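Local coordinates for protein pentafunctional AROM polypeptide (Schizosaccharomyces pombe, PDB 5SWV) that carries out successive steps of the shikimate pathway, here through its dehydroquinate dehydratase and shikimate dehydrogenase parts, at residues Y19-D24 with A62-L67; N175-N180 with G207-I212; F319-S324 with K344-G349. One frame throughout, in Å; residues are numbered along the deposited sequence.

Interaction 1: residues Y19-D24 with A62-L67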
ATOM      1  N   TYR A  19      19.884  -0.045   2.966  1.00 34.96           N
ATOM      2  CA  TYR A  19      20.769   0.942   2.374  1.00 35.50           C
ATOM      3  C   TYR A  19      21.524   1.640   3.497  1.00 35.27           C
ATOM      4  O   TYR A  19      21.030   1.698   4.617  1.00 36.00           O
ATOM      5  CB  TYR A  19      19.972   1.997   1.630  1.00 35.84           C
ATOM      6  CG  TYR A  19      19.365   1.569   0.318  1.00 36.50           C
ATOM      7  CD1 TYR A  19      20.134   1.543  -0.843  1.00 36.86           C
ATOM      8  CD2 TYR A  19      18.007   1.255   0.214  1.00 36.31           C
ATOM      9  CE1 TYR A  19      19.575   1.204  -2.063  1.00 36.98           C
ATOM     10  CE2 TYR A  19      17.443   0.905  -1.005  1.00 36.30           C
ATOM     11  CZ  TYR A  19      18.236   0.885  -2.138  1.00 36.91           C
ATOM     12  OH  TYR A  19      17.712   0.541  -3.356  1.00 37.93           O
ATOM     13  N   PRO A  20      22.699   2.202   3.205  1.00 35.58           N
ATOM     14  CA  PRO A  20      23.357   3.080   4.169  1.00 35.84           C
ATOM     15  C   PRO A  20      22.673   4.417   4.383  1.00 35.98           C
ATOM     16  O   PRO A  20      22.907   5.036   5.411  1.00 36.29           O
ATOM     17  CB  PRO A  20      24.733   3.333   3.553  1.00 36.31           C
ATOM     18  CG  PRO A  20      24.826   2.472   2.354  1.00 36.01           C
ATOM     19  CD  PRO A  20      23.445   2.129   1.945  1.00 36.09           C
ATOM     20  N   ARG A  21      21.887   4.878   3.409  1.00 36.71           N
ATOM     21  CA  ARG A  21      21.150   6.157   3.489  1.00 37.41           C
ATOM     22  C   ARG A  21      19.751   6.039   2.877  1.00 36.93           C
ATOM     23  O   ARG A  21      19.587   5.419   1.828  1.00 36.32           O
ATOM     24  CB  ARG A  21      21.905   7.232   2.713  1.00 38.33           C
ATOM     25  CG  ARG A  21      23.287   7.583   3.232  1.00 39.53           C
ATOM     26  CD  ARG A  21      23.186   8.349   4.543  1.00 41.01           C
ATOM     27  NE  ARG A  21      22.612   9.688   4.349  1.00 41.68           N
ATOM     28  CZ  ARG A  21      23.302  10.817   4.180  1.00 42.01           C
ATOM     29  NH1 ARG A  21      24.641  10.852   4.187  1.00 42.04           N
ATOM     30  NH2 ARG A  21      22.632  11.943   4.006  1.00 42.71           N
ATOM     31  N   ILE A  22      18.749   6.648   3.507  1.00 36.74           N
ATOM     32  CA  ILE A  22      17.391   6.620   2.958  1.00 37.49           C
ATOM     33  C   ILE A  22      17.325   7.373   1.610  1.00 37.75           C
ATOM     34  O   ILE A  22      16.537   7.000   0.730  1.00 36.80           O
ATOM     35  CB  ILE A  22      16.319   7.104   3.988  1.00 38.18           C
ATOM     36  CG1 ILE A  22      15.802   5.938   4.832  1.00 38.36           C
ATOM     37  CG2 ILE A  22      15.069   7.689   3.319  1.00 38.48           C
ATOM     38  CD1 ILE A  22      16.841   5.268   5.671  1.00 38.87           C
ATOM     39  N   GLU A  23      18.173   8.387   1.439  1.00 38.47           N
ATOM     40  CA  GLU A  23      18.295   9.102   0.153  1.00 39.49           C
ATOM     41  C   GLU A  23      18.554   8.139  -1.008  1.00 40.87           C
ATOM     42  O   GLU A  23      18.039   8.342  -2.108  1.00 42.01           O
ATOM     43  CB  GLU A  23      19.427  10.139   0.187  1.00 39.27           C
ATOM     44  CG  GLU A  23      19.175  11.358   1.067  1.00 39.53           C
ATOM     45  CD  GLU A  23      19.643  11.201   2.516  1.00 39.79           C
ATOM     46  OE1 GLU A  23      19.931  10.075   2.990  1.00 39.73           O
ATOM     47  OE2 GLU A  23      19.724  12.229   3.207  1.00 39.57           O
ATOM     48  N   ASP A  24      19.353   7.097  -0.751  1.00 41.82           N
ATOM     49  CA  ASP A  24      19.696   6.077  -1.752  1.00 41.65           C
ATOM     50  C   ASP A  24      18.488   5.226  -2.129  1.00 41.65           C
ATOM     51  O   ASP A  24      18.435   4.682  -3.221  1.00 42.13           O
ATOM     52  CB  ASP A  24      20.823   5.152  -1.249  1.00 41.52           C
ATOM     53  CG  ASP A  24      22.078   5.905  -0.830  1.00 41.87           C
ATOM     54  OD1 ASP A  24      22.261   7.064  -1.263  1.00 42.19           O
ATOM     55  OD2 ASP A  24      22.889   5.332  -0.066  1.00 42.16           O
ATOM     56  N   ALA A  62      16.817  10.009  13.284  1.00 39.97           N
ATOM     57  CA  ALA A  62      15.529  10.668  13.199  1.00 39.85           C
ATOM     58  C   ALA A  62      15.287  11.365  11.851  1.00 40.42           C
ATOM     59  O   ALA A  62      14.190  11.260  11.299  1.00 39.96           O
ATOM     60  CB  ALA A  62      15.389  11.651  14.336  1.00 40.26           C
ATOM     61  N   GLU A  63      16.290  12.075  11.327  1.00 41.68           N
ATOM     62  CA  GLU A  63      16.167  12.716   9.998  1.00 42.93           C
ATOM     63  C   GLU A  63      15.892  11.663   8.942  1.00 42.35           C
ATOM     64  O   GLU A  63      15.035  11.851   8.085  1.00 42.17           O
ATOM     65  CB  GLU A  63      17.418  13.517   9.625  1.00 45.94           C
ATOM     66  CG  GLU A  63      17.397  14.966  10.119  1.00 49.86           C
ATOM     67  CD  GLU A  63      18.739  15.480  10.665  1.00 53.86           C
ATOM     68  OE1 GLU A  63      18.711  16.458  11.471  1.00 54.70           O
ATOM     69  OE2 GLU A  63      19.809  14.913  10.306  1.00 55.68           O
ATOM     70  N   GLN A  64      16.593  10.536   9.049  1.00 41.41           N
ATOM     71  CA  GLN A  64      16.419   9.418   8.136  1.00 40.76           C
ATOM     72  C   GLN A  64      15.014   8.830   8.197  1.00 40.64           C
ATOM     73  O   GLN A  64      14.375   8.661   7.166  1.00 40.00           O
ATOM     74  CB  GLN A  64      17.444   8.332   8.440  1.00 40.74           C
ATOM     75  CG  GLN A  64      18.873   8.756   8.172  1.00 40.82           C
ATOM     76  CD  GLN A  64      19.219   8.655   6.717  1.00 41.30           C
ATOM     77  OE1 GLN A  64      19.494   7.563   6.222  1.00 44.15           O
ATOM     78  NE2 GLN A  64      19.206   9.775   6.011  1.00 41.20           N
ATOM     79  N   ILE A  65      14.533   8.536   9.400  1.00 40.99           N
ATOM     80  CA  ILE A  65      13.209   7.940   9.570  1.00 41.79           C
ATOM     81  C   ILE A  65      12.103   8.844   9.041  1.00 42.85           C
ATOM     82  O   ILE A  65      11.160   8.362   8.404  1.00 42.53           O
ATOM     83  CB  ILE A  65      12.910   7.578  11.050  1.00 42.33           C
ATOM     84  CG1 ILE A  65      13.880   6.495  11.566  1.00 42.23           C
ATOM     85  CG2 ILE A  65      11.461   7.095  11.236  1.00 42.30           C
ATOM     86  CD1 ILE A  65      13.997   5.262  10.700  1.00 41.86           C
ATOM     87  N   SER A  66      12.197  10.143   9.309  1.00 44.46           N
ATOM     88  CA  SER A  66      11.171  11.072   8.811  1.00 45.31           C
ATOM     89  C   SER A  66      11.279  11.238   7.298  1.00 45.00           C
ATOM     90  O   SER A  66      10.257  11.273   6.620  1.00 45.54           O
ATOM     91  CB  SER A  66      11.167  12.426   9.556  1.00 45.57           C
ATOM     92  OG  SER A  66      12.469  12.911   9.762  1.00 46.84           O
ATOM     93  N   LEU A  67      12.501  11.298   6.770  1.00 45.26           N
ATOM     94  CA  LEU A  67      12.717  11.370   5.318  1.00 45.39           C
ATOM     95  C   LEU A  67      11.999  10.230   4.588  1.00 45.23           C
ATOM     96  O   LEU A  67      11.436  10.431   3.507  1.00 47.24           O
ATOM     97  CB  LEU A  67      14.220  11.365   4.989  1.00 46.26           C
ATOM     98  CG  LEU A  67      14.669  11.548   3.534  1.00 47.10           C
ATOM     99  CD1 LEU A  67      14.197  12.875   2.956  1.00 47.72           C
ATOM    100  CD2 LEU A  67      16.183  11.452   3.427  1.00 47.47           C
TER

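Interaction 2: residues N175-N180 with G207-I212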
ATOM      1  N   ASN A 175      20.509 -26.698   9.300  1.00 41.16           N
ATOM      2  CA  ASN A 175      21.567 -27.585   8.775  1.00 42.01           C
ATOM      3  C   ASN A 175      21.077 -28.541   7.672  1.00 43.09           C
ATOM      4  O   ASN A 175      21.875 -29.056   6.893  1.00 42.63           O
ATOM      5  CB  ASN A 175      22.169 -28.421   9.901  1.00 41.43           C
ATOM      6  CG  ASN A 175      22.536 -27.592  11.099  1.00 40.86           C
ATOM      7  OD1 ASN A 175      23.580 -26.962  11.121  1.00 41.71           O
ATOM      8  ND2 ASN A 175      21.680 -27.585  12.103  1.00 40.45           N
ATOM      9  N   ASN A 176      19.768 -28.778   7.625  1.00 44.55           N
ATOM     10  CA  ASN A 176      19.167 -29.774   6.738  1.00 45.99           C
ATOM     11  C   ASN A 176      17.651 -29.563   6.609  1.00 46.88           C
ATOM     12  O   ASN A 176      17.074 -28.827   7.402  1.00 46.18           O
ATOM     13  CB  ASN A 176      19.468 -31.181   7.266  1.00 45.97           C
ATOM     14  CG  ASN A 176      19.118 -31.355   8.747  1.00 46.36           C
ATOM     15  OD1 ASN A 176      17.947 -31.326   9.138  1.00 47.03           O
ATOM     16  ND2 ASN A 176      20.133 -31.563   9.573  1.00 46.18           N
ATOM     17  N   LEU A 177      17.020 -30.201   5.617  1.00 48.51           N
ATOM     18  CA  LEU A 177      15.547 -30.242   5.505  1.00 48.98           C
ATOM     19  C   LEU A 177      14.836 -30.544   6.839  1.00 49.06           C
ATOM     20  O   LEU A 177      13.828 -29.915   7.188  1.00 48.64           O
ATOM     21  CB  LEU A 177      15.113 -31.314   4.499  1.00 50.61           C
ATOM     22  CG  LEU A 177      13.664 -31.870   4.615  1.00 51.39           C
ATOM     23  CD1 LEU A 177      12.695 -30.858   4.001  1.00 51.56           C
ATOM     24  CD2 LEU A 177      13.488 -33.272   4.023  1.00 50.84           C
ATOM     25  N   ASN A 178      15.338 -31.534   7.563  1.00 48.87           N
ATOM     26  CA  ASN A 178      14.663 -31.972   8.772  1.00 48.93           C
ATOM     27  C   ASN A 178      14.424 -30.866   9.822  1.00 46.40           C
ATOM     28  O   ASN A 178      13.430 -30.899  10.547  1.00 45.55           O
ATOM     29  CB  ASN A 178      15.401 -33.143   9.406  1.00 50.43           C
ATOM     30  CG  ASN A 178      14.475 -33.998  10.215  1.00 52.92           C
ATOM     31  OD1 ASN A 178      13.670 -34.738   9.646  1.00 54.67           O
ATOM     32  ND2 ASN A 178      14.525 -33.860  11.541  1.00 53.81           N
ATOM     33  N   ASP A 179      15.342 -29.899   9.887  1.00 44.17           N
ATOM     34  CA  ASP A 179      15.221 -28.745  10.777  1.00 42.25           C
ATOM     35  C   ASP A 179      13.991 -27.877  10.450  1.00 40.12           C
ATOM     36  O   ASP A 179      13.362 -27.343  11.346  1.00 39.42           O
ATOM     37  CB  ASP A 179      16.512 -27.884  10.764  1.00 42.61           C
ATOM     38  CG  ASP A 179      17.693 -28.528  11.533  1.00 43.70           C
ATOM     39  OD1 ASP A 179      17.489 -29.420  12.392  1.00 45.47           O
ATOM     40  OD2 ASP A 179      18.852 -28.128  11.270  1.00 43.48           O
ATOM     41  N   ASN A 180      13.656 -27.745   9.175  1.00 39.16           N
ATOM     42  CA  ASN A 180      12.462 -27.010   8.752  1.00 38.65           C
ATOM     43  C   ASN A 180      11.179 -27.728   9.155  1.00 38.99           C
ATOM     44  O   ASN A 180      10.190 -27.088   9.510  1.00 38.41           O
ATOM     45  CB  ASN A 180      12.481 -26.756   7.234  1.00 37.97           C
ATOM     46  CG  ASN A 180      13.639 -25.866   6.809  1.00 37.66           C
ATOM     47  OD1 ASN A 180      13.966 -24.908   7.493  1.00 37.49           O
ATOM     48  ND2 ASN A 180      14.276 -26.188   5.689  1.00 37.74           N
ATOM     49  N   GLY A 207      17.429 -23.373   5.066  1.00 37.88           N
ATOM     50  CA  GLY A 207      16.222 -22.913   5.768  1.00 36.33           C
ATOM     51  C   GLY A 207      15.081 -22.406   4.910  1.00 35.33           C
ATOM     52  O   GLY A 207      13.977 -22.196   5.408  1.00 35.17           O
ATOM     53  N   GLN A 208      15.328 -22.241   3.616  1.00 34.74           N
ATOM     54  CA  GLN A 208      14.402 -21.520   2.729  1.00 34.10           C
ATOM     55  C   GLN A 208      12.957 -22.044   2.737  1.00 34.41           C
ATOM     56  O   GLN A 208      12.018 -21.250   2.664  1.00 33.70           O
ATOM     57  CB  GLN A 208      14.959 -21.442   1.295  1.00 33.47           C
ATOM     58  CG  GLN A 208      16.212 -20.569   1.193  1.00 32.76           C
ATOM     59  CD  GLN A 208      16.766 -20.401  -0.204  1.00 31.96           C
ATOM     60  OE1 GLN A 208      17.875 -19.922  -0.374  1.00 32.02           O
ATOM     61  NE2 GLN A 208      16.008 -20.791  -1.201  1.00 31.82           N
ATOM     62  N   LEU A 209      12.771 -23.357   2.845  1.00 34.86           N
ATOM     63  CA  LEU A 209      11.418 -23.897   3.035  1.00 35.33           C
ATOM     64  C   LEU A 209      10.663 -23.201   4.199  1.00 35.66           C
ATOM     65  O   LEU A 209       9.478 -22.854   4.053  1.00 36.11           O
ATOM     66  CB  LEU A 209      11.454 -25.411   3.290  1.00 35.40           C
ATOM     67  CG  LEU A 209      10.097 -26.091   3.523  1.00 35.74           C
ATOM     68  CD1 LEU A 209       9.133 -25.914   2.361  1.00 35.44           C
ATOM     69  CD2 LEU A 209      10.287 -27.565   3.806  1.00 36.71           C
ATOM     70  N   SER A 210      11.330 -23.012   5.341  1.00 34.98           N
ATOM     71  CA  SER A 210      10.656 -22.477   6.515  1.00 34.71           C
ATOM     72  C   SER A 210      10.210 -21.029   6.305  1.00 34.25           C
ATOM     73  O   SER A 210       9.184 -20.634   6.827  1.00 34.66           O
ATOM     74  CB  SER A 210      11.536 -22.583   7.760  1.00 35.08           C
ATOM     75  OG  SER A 210      12.651 -21.692   7.702  1.00 34.84           O
ATOM     76  N   ARG A 211      10.978 -20.243   5.551  1.00 34.40           N
ATOM     77  CA  ARG A 211      10.582 -18.861   5.188  1.00 34.36           C
ATOM     78  C   ARG A 211       9.301 -18.867   4.361  1.00 34.76           C
ATOM     79  O   ARG A 211       8.383 -18.078   4.600  1.00 35.79           O
ATOM     80  CB  ARG A 211      11.662 -18.154   4.352  1.00 33.95           C
ATOM     81  CG  ARG A 211      12.970 -17.845   5.069  1.00 33.93           C
ATOM     82  CD  ARG A 211      13.957 -17.297   4.061  1.00 34.28           C
ATOM     83  NE  ARG A 211      15.252 -16.908   4.612  1.00 34.64           N
ATOM     84  CZ  ARG A 211      15.507 -15.787   5.283  1.00 34.74           C
ATOM     85  NH1 ARG A 211      14.544 -14.910   5.557  1.00 35.68           N
ATOM     86  NH2 ARG A 211      16.746 -15.553   5.700  1.00 34.81           N
ATOM     87  N   ILE A 212       9.263 -19.777   3.394  1.00 34.72           N
ATOM     88  CA  ILE A 212       8.132 -19.951   2.500  1.00 34.26           C
ATOM     89  C   ILE A 212       6.861 -20.309   3.271  1.00 34.44           C
ATOM     90  O   ILE A 212       5.801 -19.763   2.977  1.00 33.82           O
ATOM     91  CB  ILE A 212       8.493 -20.992   1.421  1.00 34.43           C
ATOM     92  CG1 ILE A 212       9.497 -20.380   0.434  1.00 34.13           C
ATOM     93  CG2 ILE A 212       7.264 -21.515   0.690  1.00 35.18           C
ATOM     94  CD1 ILE A 212      10.361 -21.405  -0.272  1.00 34.32           C
TER

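Interaction 3: residues F319-S324 with K344-G349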
ATOM      1  N   PHE A 319     -25.950  -9.499  -6.860  1.00 41.30           N
ATOM      2  CA  PHE A 319     -25.279 -10.739  -6.484  1.00 40.62           C
ATOM      3  C   PHE A 319     -24.308 -10.629  -5.327  1.00 40.15           C
ATOM      4  O   PHE A 319     -23.678 -11.632  -4.963  1.00 41.19           O
ATOM      5  CB  PHE A 319     -24.474 -11.294  -7.666  1.00 40.63           C
ATOM      6  CG  PHE A 319     -25.288 -11.565  -8.887  1.00 40.70           C
ATOM      7  CD1 PHE A 319     -26.265 -12.551  -8.876  1.00 41.40           C
ATOM      8  CD2 PHE A 319     -25.062 -10.857 -10.061  1.00 40.79           C
ATOM      9  CE1 PHE A 319     -27.017 -12.815 -10.009  1.00 42.10           C
ATOM     10  CE2 PHE A 319     -25.810 -11.112 -11.198  1.00 41.61           C
ATOM     11  CZ  PHE A 319     -26.790 -12.092 -11.175  1.00 42.29           C
ATOM     12  N   MET A 320     -24.131  -9.435  -4.777  1.00 39.35           N
ATOM     13  CA  MET A 320     -23.198  -9.234  -3.682  1.00 38.71           C
ATOM     14  C   MET A 320     -23.906  -9.476  -2.366  1.00 38.34           C
ATOM     15  O   MET A 320     -25.066  -9.105  -2.196  1.00 39.19           O
ATOM     16  CB  MET A 320     -22.651  -7.807  -3.694  1.00 39.04           C
ATOM     17  CG  MET A 320     -21.918  -7.371  -4.959  1.00 39.51           C
ATOM     18  SD  MET A 320     -20.447  -8.348  -5.380  1.00 40.90           S
ATOM     19  CE  MET A 320     -21.191  -9.492  -6.538  1.00 41.16           C
ATOM     20  N   ASP A 321     -23.190 -10.106  -1.445  1.00 38.16           N
ATOM     21  CA  ASP A 321     -23.623 -10.298  -0.052  1.00 38.25           C
ATOM     22  C   ASP A 321     -23.181  -9.131   0.856  1.00 38.01           C
ATOM     23  O   ASP A 321     -23.792  -8.881   1.888  1.00 37.43           O
ATOM     24  CB  ASP A 321     -23.025 -11.606   0.497  1.00 38.19           C
ATOM     25  CG  ASP A 321     -23.382 -12.830  -0.353  1.00 38.71           C
ATOM     26  OD1 ASP A 321     -24.547 -13.243  -0.298  1.00 39.35           O
ATOM     27  OD2 ASP A 321     -22.515 -13.387  -1.069  1.00 38.54           O
ATOM     28  N   GLU A 322     -22.086  -8.473   0.473  1.00 38.12           N
ATOM     29  CA  GLU A 322     -21.462  -7.379   1.207  1.00 37.95           C
ATOM     30  C   GLU A 322     -21.083  -6.278   0.230  1.00 37.38           C
ATOM     31  O   GLU A 322     -20.800  -6.561  -0.933  1.00 37.87           O
ATOM     32  CB  GLU A 322     -20.149  -7.833   1.816  1.00 38.76           C
ATOM     33  CG  GLU A 322     -20.247  -8.649   3.075  1.00 40.23           C
ATOM     34  CD  GLU A 322     -18.872  -9.077   3.576  1.00 41.98           C
ATOM     35  OE1 GLU A 322     -17.844  -8.425   3.232  1.00 41.99           O
ATOM     36  OE2 GLU A 322     -18.819 -10.085   4.317  1.00 44.11           O
ATOM     37  N   LEU A 323     -21.021  -5.042   0.722  1.00 35.84           N
ATOM     38  CA  LEU A 323     -20.459  -3.927  -0.027  1.00 34.96           C
ATOM     39  C   LEU A 323     -19.454  -3.182   0.824  1.00 34.31           C
ATOM     40  O   LEU A 323     -19.586  -3.133   2.032  1.00 34.52           O
ATOM     41  CB  LEU A 323     -21.562  -2.969  -0.434  1.00 34.76           C
ATOM     42  CG  LEU A 323     -22.586  -3.531  -1.413  1.00 34.80           C
ATOM     43  CD1 LEU A 323     -23.804  -2.614  -1.521  1.00 34.62           C
ATOM     44  CD2 LEU A 323     -21.931  -3.731  -2.769  1.00 34.46           C
ATOM     45  N   SER A 324     -18.452  -2.585   0.197  1.00 33.90           N
ATOM     46  CA  SER A 324     -17.558  -1.681   0.913  1.00 33.66           C
ATOM     47  C   SER A 324     -18.300  -0.375   1.107  1.00 33.61           C
ATOM     48  O   SER A 324     -19.284  -0.106   0.419  1.00 33.15           O
ATOM     49  CB  SER A 324     -16.279  -1.423   0.130  1.00 33.41           C
ATOM     50  OG  SER A 324     -16.506  -0.506  -0.922  1.00 33.37           O
ATOM     51  N   LYS A 344     -18.559 -21.632   2.563  1.00 82.79           N
ATOM     52  CA  LYS A 344     -19.549 -20.645   2.141  1.00 79.32           C
ATOM     53  C   LYS A 344     -18.826 -19.637   1.255  1.00 72.31           C
ATOM     54  O   LYS A 344     -17.735 -19.173   1.606  1.00 71.75           O
ATOM     55  CB  LYS A 344     -20.144 -19.889   3.337  1.00 82.22           C
ATOM     56  CG  LYS A 344     -20.401 -20.703   4.611  1.00 86.25           C
ATOM     57  CD  LYS A 344     -20.095 -19.898   5.885  1.00 88.47           C
ATOM     58  CE  LYS A 344     -18.711 -20.207   6.468  1.00 89.15           C
ATOM     59  NZ  LYS A 344     -18.568 -21.615   6.950  1.00 89.51           N
ATOM     60  N   LEU A 345     -19.427 -19.303   0.118  1.00 64.65           N
ATOM     61  CA  LEU A 345     -18.944 -18.209  -0.718  1.00 59.52           C
ATOM     62  C   LEU A 345     -19.643 -16.907  -0.328  1.00 55.67           C
ATOM     63  O   LEU A 345     -20.866 -16.845  -0.288  1.00 56.17           O
ATOM     64  CB  LEU A 345     -19.204 -18.503  -2.200  1.00 57.78           C
ATOM     65  CG  LEU A 345     -18.680 -17.459  -3.200  1.00 56.60           C
ATOM     66  CD1 LEU A 345     -17.174 -17.263  -3.058  1.00 56.10           C
ATOM     67  CD2 LEU A 345     -19.055 -17.850  -4.622  1.00 56.02           C
ATOM     68  N   VAL A 346     -18.859 -15.870  -0.061  1.00 52.52           N
ATOM     69  CA  VAL A 346     -19.379 -14.517   0.179  1.00 49.45           C
ATOM     70  C   VAL A 346     -18.805 -13.618  -0.900  1.00 45.69           C
ATOM     71  O   VAL A 346     -17.604 -13.618  -1.132  1.00 44.67           O
ATOM     72  CB  VAL A 346     -18.966 -14.017   1.581  1.00 49.83           C
ATOM     73  CG1 VAL A 346     -19.161 -12.511   1.738  1.00 50.18           C
ATOM     74  CG2 VAL A 346     -19.735 -14.790   2.645  1.00 50.29           C
ATOM     75  N   LEU A 347     -19.666 -12.866  -1.567  1.00 43.76           N
ATOM     76  CA  LEU A 347     -19.217 -11.938  -2.597  1.00 43.22           C
ATOM     77  C   LEU A 347     -19.278 -10.506  -2.072  1.00 42.12           C
ATOM     78  O   LEU A 347     -20.320 -10.046  -1.580  1.00 41.25           O
ATOM     79  CB  LEU A 347     -20.058 -12.091  -3.858  1.00 43.51           C
ATOM     80  CG  LEU A 347     -19.975 -13.474  -4.518  1.00 44.07           C
ATOM     81  CD1 LEU A 347     -21.175 -13.701  -5.437  1.00 44.31           C
ATOM     82  CD2 LEU A 347     -18.644 -13.669  -5.251  1.00 43.72           C
ATOM     83  N   ARG A 348     -18.142  -9.819  -2.164  1.00 40.58           N
ATOM     84  CA  ARG A 348     -18.019  -8.453  -1.699  1.00 39.82           C
ATOM     85  C   ARG A 348     -17.812  -7.546  -2.901  1.00 38.16           C
ATOM     86  O   ARG A 348     -16.888  -7.752  -3.667  1.00 38.29           O
ATOM     87  CB  ARG A 348     -16.838  -8.355  -0.743  1.00 40.12           C
ATOM     88  CG  ARG A 348     -16.666  -7.002  -0.079  1.00 40.62           C
ATOM     89  CD  ARG A 348     -15.369  -6.961   0.707  1.00 40.82           C
ATOM     90  NE  ARG A 348     -15.105  -5.633   1.252  1.00 40.64           N
ATOM     91  CZ  ARG A 348     -15.719  -5.106   2.308  1.00 40.95           C
ATOM     92  NH1 ARG A 348     -16.668  -5.779   2.958  1.00 41.05           N
ATOM     93  NH2 ARG A 348     -15.392  -3.876   2.716  1.00 41.06           N
ATOM     94  N   GLY A 349     -18.682  -6.561  -3.075  1.00 36.68           N
ATOM     95  CA  GLY A 349     -18.500  -5.539  -4.094  1.00 35.64           C
ATOM     96  C   GLY A 349     -17.738  -4.367  -3.509  1.00 35.02           C
ATOM     97  O   GLY A 349     -18.079  -3.891  -2.435  1.00 35.28           O
TER

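Interaction 1: residues Y19-D24 with A62-L67
The Gln64 amide turns its N-H edge to Glu23: NE2 points almost within the amide plane at Glu23 OE1, 3.1 Å away, in a nearly straight bond on the syn side of that oxygen but well out of the carboxylate plane. The carboxylate is turned 30° from the amide, whereas the guanidinium of Arg21 stands 77° from it. Glu23 OE1 is thus gripped from opposite faces of its plane, by Gln64 NE2 on one and by Arg21 NE, at 3.0 Å, on the other. Arg21 NH2 closes the side-on salt bridge with a 3.0 Å bond to Glu23 OE2, coming from above the carboxylate, so the acid is held against rotation. At its other end the amide accepts from the backbone, Ile22 N lying 3.0 Å from Gln64 OE1 and tilted out of the carbonyl plane. A bend at chi2 (-81°) brings the Gln64 amide over to Ile22 and Glu23. This is the dehydroquinase TIM barrel: the segment after strand 13-17, running into the short helix 22-25, leans on helix 58-69, which follows the adjacent strand 38-42. Beside the polar cluster, Ile22 sends CG2 alongside Leu67, 3.9 Å from its CG, the two side chains running past each other in opposite directions. Leu67 CD2 also lies 3.6 Å from Glu23 CD, their side chains crossing at about a right angle. Leu46 and Leu68 lie against Ile22, and Phe60 and Pro49 against Arg21.

Interaction 2: residues N175-N180 with G207-I212
Asn180 and Ser210 bring the first turns of two helices together, their CA atoms 5.4 Å apart, and the two segments touch without a direct hydrogen bond between them. Asn180 makes most of the side-chain contact. Its CG lies anti to its own carbonyl carbon (chi1 -64°), which carries the amide across to the other helix: OD1 comes to 3.4 Å from Ser210 CB, and ND2 rests 3.8 Å from Leu209 CB. The polar ends of this buried amide are satisfied outside the two segments, ND2 by the carbonyl of Phe206 and OD1 by a side chain of strand 198-203. Ser210 turns its hydroxyl back along its own helix, OG bonding to Gly207 O at 2.7 Å in the carbonyl plane, on a lone pair. The same carbonyl accepts from Ser210 N, so two donors of one residue converge on Gly207 O. Beside the amide the contact is apolar, with Leu177 CD1 4.1 Å from Leu209 CD2 and the two leucines meeting at a slant; Asn176, just before Leu177, is the N-cap of that helix. In the barrel, helix 177-193 follows strand 167-173 and helix 208-213 follows the next strand, 198-203. Asn202 on strand 198-203 ties the two helices together, its ND2 bonding to Asn180 OD1 and its backbone N pairing with Ser210 OG, while helix 236-245 packs on Ile212.

Interaction 3: residues F319-S324 with K344-G349
Glu322 and Arg348 form a salt bridge, Glu322 OE1 to Arg348 NH1 at 2.9 Å, with the oxygen lying in the guanidinium plane at its edge while the carboxylate plane stands 80° from it. Extended side chains bring the two charges together, Arg348 CG being anti to its backbone N (chi1 -175°). One face of the guanidinium lies over the Leu323-Ser324 backbone, with NH2 3.6 Å from Ser324 CA. A second acid, Asp321, acts on the backbone instead: its OD2 takes Leu347 N at 2.9 Å on the anti lone pair, in a nearly straight bond. Leu347 O replies to two donors, Asp321 N and Glu322 N. Beyond them the strands pair in parallel, Gly349 N giving to Glu322 O at 3.0 Å and Ser324 N to Gly349 O. Strand 322-323 is thereby added at the margin of the mixed sheet of the shikimate dehydrogenase substrate-binding domain, beside 345-350, and Gly349 opens the Gly-Asp-Asn-Thr-Asp run characteristic of that family. Ser324 then N-caps helix 325-330, its OG bonding to Ala327 N and to Asp350 OD1. On the face away from the salt bridge Met320, bent at chi2 and chi3, folds over Gly349, SD 3.4 Å from Gly349 N and CE 3.9 Å from Leu347 CB. Leu347 CD1 reaches Phe319 O, 3.3 Å away, and Leu298 and Ile336 also touch Leu347. Val346 CG1 flanks the acid, 3.6 Å from Glu322 OE2.

From the N terminus the three contacts come in series, none nesting or crossing. Interaction 1 closes a loop of 37 residues that contains strand 38-42, tying the exit of strand 13-17 to helix 58-69. Interaction 2 closes a 26-residue loop through strand 198-203 and links two helices later in the same dehydroquinase barrel; its nearest atoms are about 16 Å from interaction 1. Interaction 3 belongs to the shikimate dehydrogenase part, where 19 residues holding helix 325-330 and strand 335-340 separate two strands of one sheet. Its centre lies about 42 Å from that of interaction 1 and about 39 Å from that of interaction 2.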